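Local coordinates for DUF3856 domain-containing protein (Chlorobium tepidum, PDB 2HR2), which is of unknown function but adopts a TPR-like alpha-alpha superhelix, a fold that in relatives commonly mediates protein-protein binding, at residues F73-F87 / W101-L115. Numbering follows the deposited sequence.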
loop_
_atom_site.group_PDB
_atom_site.type_symbol
_atom_site.label_atom_id
_atom_site.label_comp_id
_atom_site.label_asym_id
_atom_site.label_seq_id
_atom_site.Cartn_x
_atom_site.Cartn_y
_atom_site.Cartn_z
ATOM N N PHE A 73 1.539 -8.844 10.406
ATOM C CA PHE A 73 0.215 -8.274 10.158
ATOM C C PHE A 73 -0.208 -7.074 10.996
ATOM O O PHE A 73 -0.933 -6.208 10.496
ATOM C CB PHE A 73 -0.852 -9.368 10.244
ATOM C CG PHE A 73 -0.652 -10.486 9.256
ATOM C CD1 PHE A 73 -0.719 -10.244 7.890
ATOM C CD2 PHE A 73 -0.423 -11.786 9.693
ATOM C CE1 PHE A 73 -0.547 -11.273 6.970
ATOM C CE2 PHE A 73 -0.253 -12.821 8.785
ATOM C CZ PHE A 73 -0.315 -12.565 7.418
ATOM N N ASP A 74 0.218 -7.013 12.252
ATOM C CA ASP A 74 -0.164 -5.888 13.095
ATOM C C ASP A 74 0.410 -4.586 12.524
ATOM O O ASP A 74 -0.318 -3.612 12.346
ATOM C CB ASP A 74 0.275 -6.102 14.538
ATOM C CG ASP A 74 -0.468 -5.201 15.516
ATOM O OD1 ASP A 74 -1.364 -4.435 15.091
ATOM O OD2 ASP A 74 -0.163 -5.270 16.726
ATOM N N GLU A 75 1.705 -4.583 12.217
ATOM C CA GLU A 75 2.349 -3.404 11.636
ATOM C C GLU A 75 1.807 -3.097 10.243
ATOM O O GLU A 75 1.695 -1.935 9.860
ATOM C CB GLU A 75 3.868 -3.580 11.579
ATOM C CG GLU A 75 4.543 -3.707 12.949
ATOM C CD GLU A 75 6.062 -3.872 12.864
ATOM O OE1 GLU A 75 6.626 -3.799 11.744
ATOM O OE2 GLU A 75 6.692 -4.072 13.930
ATOM N N ALA A 76 1.485 -4.143 9.485
ATOM C CA ALA A 76 0.931 -3.986 8.138
ATOM C C ALA A 76 -0.412 -3.266 8.177
ATOM O O ALA A 76 -0.652 -2.345 7.391
ATOM C CB ALA A 76 0.780 -5.345 7.459
ATOM N N LEU A 77 -1.272 -3.683 9.100
ATOM C CA LEU A 77 -2.588 -3.083 9.258
ATOM C C LEU A 77 -2.489 -1.590 9.527
ATOM O O LEU A 77 -3.211 -0.799 8.918
ATOM C CB LEU A 77 -3.345 -3.770 10.401
ATOM C CG LEU A 77 -4.756 -3.273 10.720
ATOM C CD1 LEU A 77 -5.643 -3.312 9.493
ATOM C CD2 LEU A 77 -5.354 -4.113 11.826
ATOM N N HIS A 78 -1.594 -1.209 10.436
ATOM C CA HIS A 78 -1.421 0.203 10.782
ATOM C C HIS A 78 -0.870 1.035 9.629
ATOM O O HIS A 78 -1.289 2.173 9.433
ATOM C CB HIS A 78 -0.652 0.376 12.093
ATOM C CG HIS A 78 -1.519 0.146 13.294
ATOM N ND1 HIS A 78 -2.270 1.151 13.870
ATOM C CD2 HIS A 78 -1.824 -0.984 13.975
ATOM C CE1 HIS A 78 -2.968 0.660 14.877
ATOM N NE2 HIS A 78 -2.716 -0.635 14.962
ATOM N N SER A 79 0.030 0.457 8.843
ATOM C CA SER A 79 0.579 1.166 7.702
ATOM C C SER A 79 -0.495 1.344 6.628
ATOM O O SER A 79 -0.617 2.420 6.049
ATOM C CB SER A 79 1.792 0.437 7.146
ATOM O OG SER A 79 2.423 1.227 6.160
ATOM N N ALA A 80 -1.281 0.299 6.376
ATOM C CA ALA A 80 -2.360 0.379 5.393
ATOM C C ALA A 80 -3.406 1.425 5.800
ATOM O O ALA A 80 -3.882 2.184 4.958
ATOM C CB ALA A 80 -3.007 -0.975 5.196
ATOM N N ASP A 81 -3.755 1.477 7.085
ATOM C CA ASP A 81 -4.719 2.468 7.572
ATOM C C ASP A 81 -4.233 3.896 7.341
ATOM O O ASP A 81 -5.031 4.765 6.990
ATOM C CB ASP A 81 -5.029 2.266 9.062
ATOM C CG ASP A 81 -5.845 1.014 9.333
ATOM O OD1 ASP A 81 -6.442 0.468 8.381
ATOM O OD2 ASP A 81 -5.905 0.586 10.507
ATOM N N LYS A 82 -2.938 4.140 7.541
ATOM C CA LYS A 82 -2.375 5.471 7.308
ATOM C C LYS A 82 -2.443 5.847 5.824
ATOM O O LYS A 82 -2.679 7.005 5.489
ATOM C CB LYS A 82 -0.958 5.610 7.892
ATOM C CG LYS A 82 -0.950 5.695 9.434
ATOM C CD LYS A 82 0.412 6.061 10.015
ATOM N N ALA A 83 -2.269 4.872 4.939
ATOM C CA ALA A 83 -2.382 5.126 3.503
ATOM C C ALA A 83 -3.835 5.390 3.112
ATOM O O ALA A 83 -4.123 6.308 2.343
ATOM C CB ALA A 83 -1.832 3.955 2.707
ATOM N N LEU A 84 -4.745 4.586 3.654
ATOM C CA LEU A 84 -6.167 4.718 3.358
ATOM C C LEU A 84 -6.777 6.009 3.901
ATOM O O LEU A 84 -7.745 6.515 3.334
ATOM C CB LEU A 84 -6.924 3.495 3.874
ATOM C CG LEU A 84 -6.561 2.183 3.171
ATOM C CD1 LEU A 84 -7.104 0.983 3.933
ATOM C CD2 LEU A 84 -7.049 2.168 1.726
ATOM N N HIS A 85 -6.220 6.541 4.988
ATOM C CA HIS A 85 -6.689 7.812 5.549
ATOM C C HIS A 85 -6.550 8.909 4.489
ATOM O O HIS A 85 -7.392 9.796 4.395
ATOM C CB HIS A 85 -5.906 8.179 6.818
ATOM C CG HIS A 85 -6.381 9.433 7.490
ATOM N ND1 HIS A 85 -7.488 9.466 8.313
ATOM C CD2 HIS A 85 -5.886 10.694 7.481
ATOM C CE1 HIS A 85 -7.664 10.693 8.769
ATOM N NE2 HIS A 85 -6.704 11.458 8.281
ATOM N N TYR A 86 -5.488 8.827 3.688
ATOM C CA TYR A 86 -5.257 9.770 2.594
ATOM C C TYR A 86 -6.120 9.454 1.370
ATOM O O TYR A 86 -6.778 10.343 0.831
ATOM C CB TYR A 86 -3.776 9.774 2.191
ATOM C CG TYR A 86 -3.468 10.649 0.992
ATOM C CD1 TYR A 86 -3.320 12.026 1.130
ATOM C CD2 TYR A 86 -3.319 10.097 -0.280
ATOM C CE1 TYR A 86 -3.038 12.831 0.035
ATOM C CE2 TYR A 86 -3.037 10.895 -1.382
ATOM C CZ TYR A 86 -2.898 12.262 -1.215
ATOM O OH TYR A 86 -2.614 13.064 -2.294
ATOM N N PHE A 87 -6.108 8.198 0.929
ATOM C CA PHE A 87 -6.855 7.809 -0.273
ATOM C C PHE A 87 -8.370 7.997 -0.164
ATOM O O PHE A 87 -9.019 8.338 -1.153
ATOM C CB PHE A 87 -6.538 6.370 -0.701
ATOM C CG PHE A 87 -5.126 6.169 -1.182
ATOM C CD1 PHE A 87 -4.639 6.877 -2.270
ATOM C CD2 PHE A 87 -4.304 5.227 -0.584
ATOM C CE1 PHE A 87 -3.345 6.679 -2.722
ATOM C CE2 PHE A 87 -3.008 5.021 -1.036
ATOM C CZ PHE A 87 -2.530 5.747 -2.107
ATOM N N TRP A 101 -3.925 2.610 -4.144
ATOM C CA TRP A 101 -5.124 2.623 -3.304
ATOM C C TRP A 101 -5.591 1.173 -3.159
ATOM O O TRP A 101 -5.764 0.681 -2.045
ATOM C CB TRP A 101 -6.238 3.446 -3.957
ATOM C CG TRP A 101 -7.424 3.779 -3.075
ATOM C CD1 TRP A 101 -7.762 3.215 -1.874
ATOM C CD2 TRP A 101 -8.493 4.677 -3.403
ATOM N NE1 TRP A 101 -8.933 3.762 -1.406
ATOM C CE2 TRP A 101 -9.408 4.651 -2.330
ATOM C CE3 TRP A 101 -8.749 5.523 -4.490
ATOM C CZ2 TRP A 101 -10.556 5.430 -2.312
ATOM C CZ3 TRP A 101 -9.892 6.300 -4.469
ATOM C CH2 TRP A 101 -10.782 6.248 -3.387
ATOM N N ILE A 102 -5.775 0.500 -4.297
ATOM C CA ILE A 102 -6.222 -0.891 -4.330
ATOM C C ILE A 102 -5.269 -1.778 -3.530
ATOM O O ILE A 102 -5.709 -2.646 -2.775
ATOM C CB ILE A 102 -6.368 -1.411 -5.792
ATOM C CG1 ILE A 102 -7.525 -0.694 -6.495
ATOM C CG2 ILE A 102 -6.628 -2.928 -5.813
ATOM C CD1 ILE A 102 -7.657 -1.003 -7.968
ATOM N N SER A 103 -3.972 -1.545 -3.693
ATOM C CA SER A 103 -2.949 -2.281 -2.959
ATOM C C SER A 103 -3.138 -2.161 -1.444
ATOM O O SER A 103 -3.058 -3.153 -0.723
ATOM C CB SER A 103 -1.558 -1.764 -3.354
ATOM O OG SER A 103 -0.538 -2.323 -2.540
ATOM N N ALA A 104 -3.380 -0.942 -0.971
ATOM C CA ALA A 104 -3.573 -0.688 0.456
ATOM C C ALA A 104 -4.810 -1.392 1.012
ATOM O O ALA A 104 -4.785 -1.894 2.135
ATOM C CB ALA A 104 -3.657 0.805 0.716
ATOM N N VAL A 105 -5.883 -1.420 0.229
ATOM C CA VAL A 105 -7.122 -2.086 0.634
ATOM C C VAL A 105 -6.875 -3.596 0.713
ATOM O O VAL A 105 -7.349 -4.260 1.634
ATOM C CB VAL A 105 -8.286 -1.752 -0.340
ATOM C CG1 VAL A 105 -9.557 -2.504 0.013
ATOM C CG2 VAL A 105 -8.576 -0.267 -0.328
ATOM N N TYR A 106 -6.125 -4.120 -0.253
ATOM C CA TYR A 106 -5.777 -5.532 -0.296
ATOM C C TYR A 106 -4.892 -5.902 0.885
ATOM O O TYR A 106 -5.132 -6.914 1.536
ATOM C CB TYR A 106 -5.086 -5.843 -1.618
ATOM C CG TYR A 106 -4.719 -7.292 -1.817
ATOM C CD1 TYR A 106 -5.705 -8.266 -1.945
ATOM C CD2 TYR A 106 -3.390 -7.682 -1.932
ATOM C CE1 TYR A 106 -5.373 -9.595 -2.149
ATOM C CE2 TYR A 106 -3.054 -8.999 -2.130
ATOM C CZ TYR A 106 -4.046 -9.954 -2.241
ATOM O OH TYR A 106 -3.701 -11.269 -2.454
ATOM N N SER A 107 -3.886 -5.078 1.168
ATOM C CA SER A 107 -3.012 -5.296 2.323
ATOM C C SER A 107 -3.817 -5.320 3.624
ATOM O O SER A 107 -3.561 -6.144 4.504
ATOM C CB SER A 107 -1.937 -4.203 2.413
ATOM O OG SER A 107 -1.017 -4.255 1.335
ATOM N N ARG A 108 -4.787 -4.414 3.741
ATOM C CA ARG A 108 -5.627 -4.347 4.923
ATOM C C ARG A 108 -6.433 -5.625 5.089
ATOM O O ARG A 108 -6.572 -6.130 6.204
ATOM C CB ARG A 108 -6.568 -3.145 4.859
ATOM C CG ARG A 108 -7.405 -2.985 6.115
ATOM C CD ARG A 108 -8.026 -1.615 6.221
ATOM N NE ARG A 108 -8.529 -1.402 7.576
ATOM C CZ ARG A 108 -9.723 -1.778 8.014
ATOM N NH1 ARG A 108 -10.584 -2.413 7.231
ATOM N NH2 ARG A 108 -10.050 -1.525 9.268
ATOM N N ALA A 109 -6.965 -6.141 3.983
ATOM C CA ALA A 109 -7.732 -7.382 4.014
ATOM C C ALA A 109 -6.851 -8.545 4.473
ATOM O O ALA A 109 -7.251 -9.317 5.342
ATOM C CB ALA A 109 -8.324 -7.673 2.650
ATOM N N LEU A 110 -5.649 -8.651 3.898
ATOM C CA LEU A 110 -4.701 -9.703 4.274
ATOM C C LEU A 110 -4.287 -9.592 5.736
ATOM O O LEU A 110 -4.132 -10.606 6.411
ATOM C CB LEU A 110 -3.439 -9.655 3.411
ATOM C CG LEU A 110 -3.526 -9.942 1.911
ATOM C CD1 LEU A 110 -2.160 -9.726 1.260
ATOM C CD2 LEU A 110 -4.045 -11.349 1.640
ATOM N N ALA A 111 -4.098 -8.365 6.212
ATOM C CA ALA A 111 -3.694 -8.128 7.593
ATOM C C ALA A 111 -4.792 -8.531 8.569
ATOM O O ALA A 111 -4.530 -9.236 9.542
ATOM C CB ALA A 111 -3.312 -6.669 7.793
ATOM N N LEU A 112 -6.016 -8.080 8.308
ATOM C CA LEU A 112 -7.157 -8.428 9.148
ATOM C C LEU A 112 -7.355 -9.935 9.189
ATOM O O LEU A 112 -7.637 -10.501 10.242
ATOM C CB LEU A 112 -8.434 -7.766 8.628
ATOM C CG LEU A 112 -8.532 -6.250 8.799
ATOM C CD1 LEU A 112 -9.645 -5.680 7.935
ATOM C CD2 LEU A 112 -8.730 -5.880 10.268
ATOM N N ASP A 113 -7.194 -10.576 8.035
ATOM C CA ASP A 113 -7.347 -12.020 7.923
ATOM C C ASP A 113 -6.246 -12.725 8.725
ATOM O O ASP A 113 -6.518 -13.673 9.469
ATOM C CB ASP A 113 -7.300 -12.418 6.449
ATOM C CG ASP A 113 -7.664 -13.873 6.207
ATOM O OD1 ASP A 113 -8.106 -14.562 7.150
ATOM O OD2 ASP A 113 -7.516 -14.320 5.046
ATOM N N GLY A 114 -5.014 -12.239 8.588
ATOM C CA GLY A 114 -3.873 -12.788 9.319
ATOM C C GLY A 114 -3.974 -12.649 10.833
ATOM O O GLY A 114 -3.409 -13.451 11.569
ATOM N N LEU A 115 -4.692 -11.627 11.293
ATOM C CA LEU A 115 -4.908 -11.393 12.721
ATOM C C LEU A 115 -6.129 -12.144 13.264
ATOM O O LEU A 115 -6.467 -12.007 14.437
ATOM C CB LEU A 115 -5.067 -9.891 12.983
ATOM C CG LEU A 115 -3.831 -9.029 12.705
ATOM C CD1 LEU A 115 -4.205 -7.559 12.663
ATOM C CD2 LEU A 115 -2.738 -9.286 13.734
#
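Arg108 reaches across to helix 73-87 and settles as a knob among Leu77, Ala80, Asp81 and Leu84. Its CB lies 4.2 Å from Ala80 CB. CG meets Leu77 CD1, and CD touches Leu84 CD1 at 3.6 Å. With CG anti to the backbone N (chi1 -176°) and the chain extended as far as NE, the guanidinium is carried to Asp81. NE donates to Asp81 OD1 at 2.9 Å, in a salt bridge bent to 143° at the hydrogen. OD1 lies near the guanidinium plane and accepts on its syn side. Beyond NE, NH1 makes a weak, long ion pair with Glu124.

Leu84 returns the knob, filling a hole made by Trp101, Ala104, Val105 and Arg108. Its CD2 sits 3.5 Å from Val105 CG2 and also meets the edge of the indole. Phe87 CB stands over the five-membered ring of Trp101, 3.5 Å from its centroid. Trp101 CA in turn covers a face of the Phe87 ring. The two rings are nearly parallel, 14° apart, but barely overlap. An alanine in place of Trp101 would leave Phe87 CB and Leu84 CD2 without the indole and would probably open a gap beside them. At the other end, Gly114 CA packs on a face of Phe73, 3.8 Å from the ring centroid.

Small Ala80, Ala104 and Ala111 let the roughly antiparallel axes approach to 8.5 Å, as neighbouring helices of the TPR-like alpha-alpha superhelix. Helix 52-69 flanks helix 73-90, while helices 118-134 and 142-157 pack against helix 97-114.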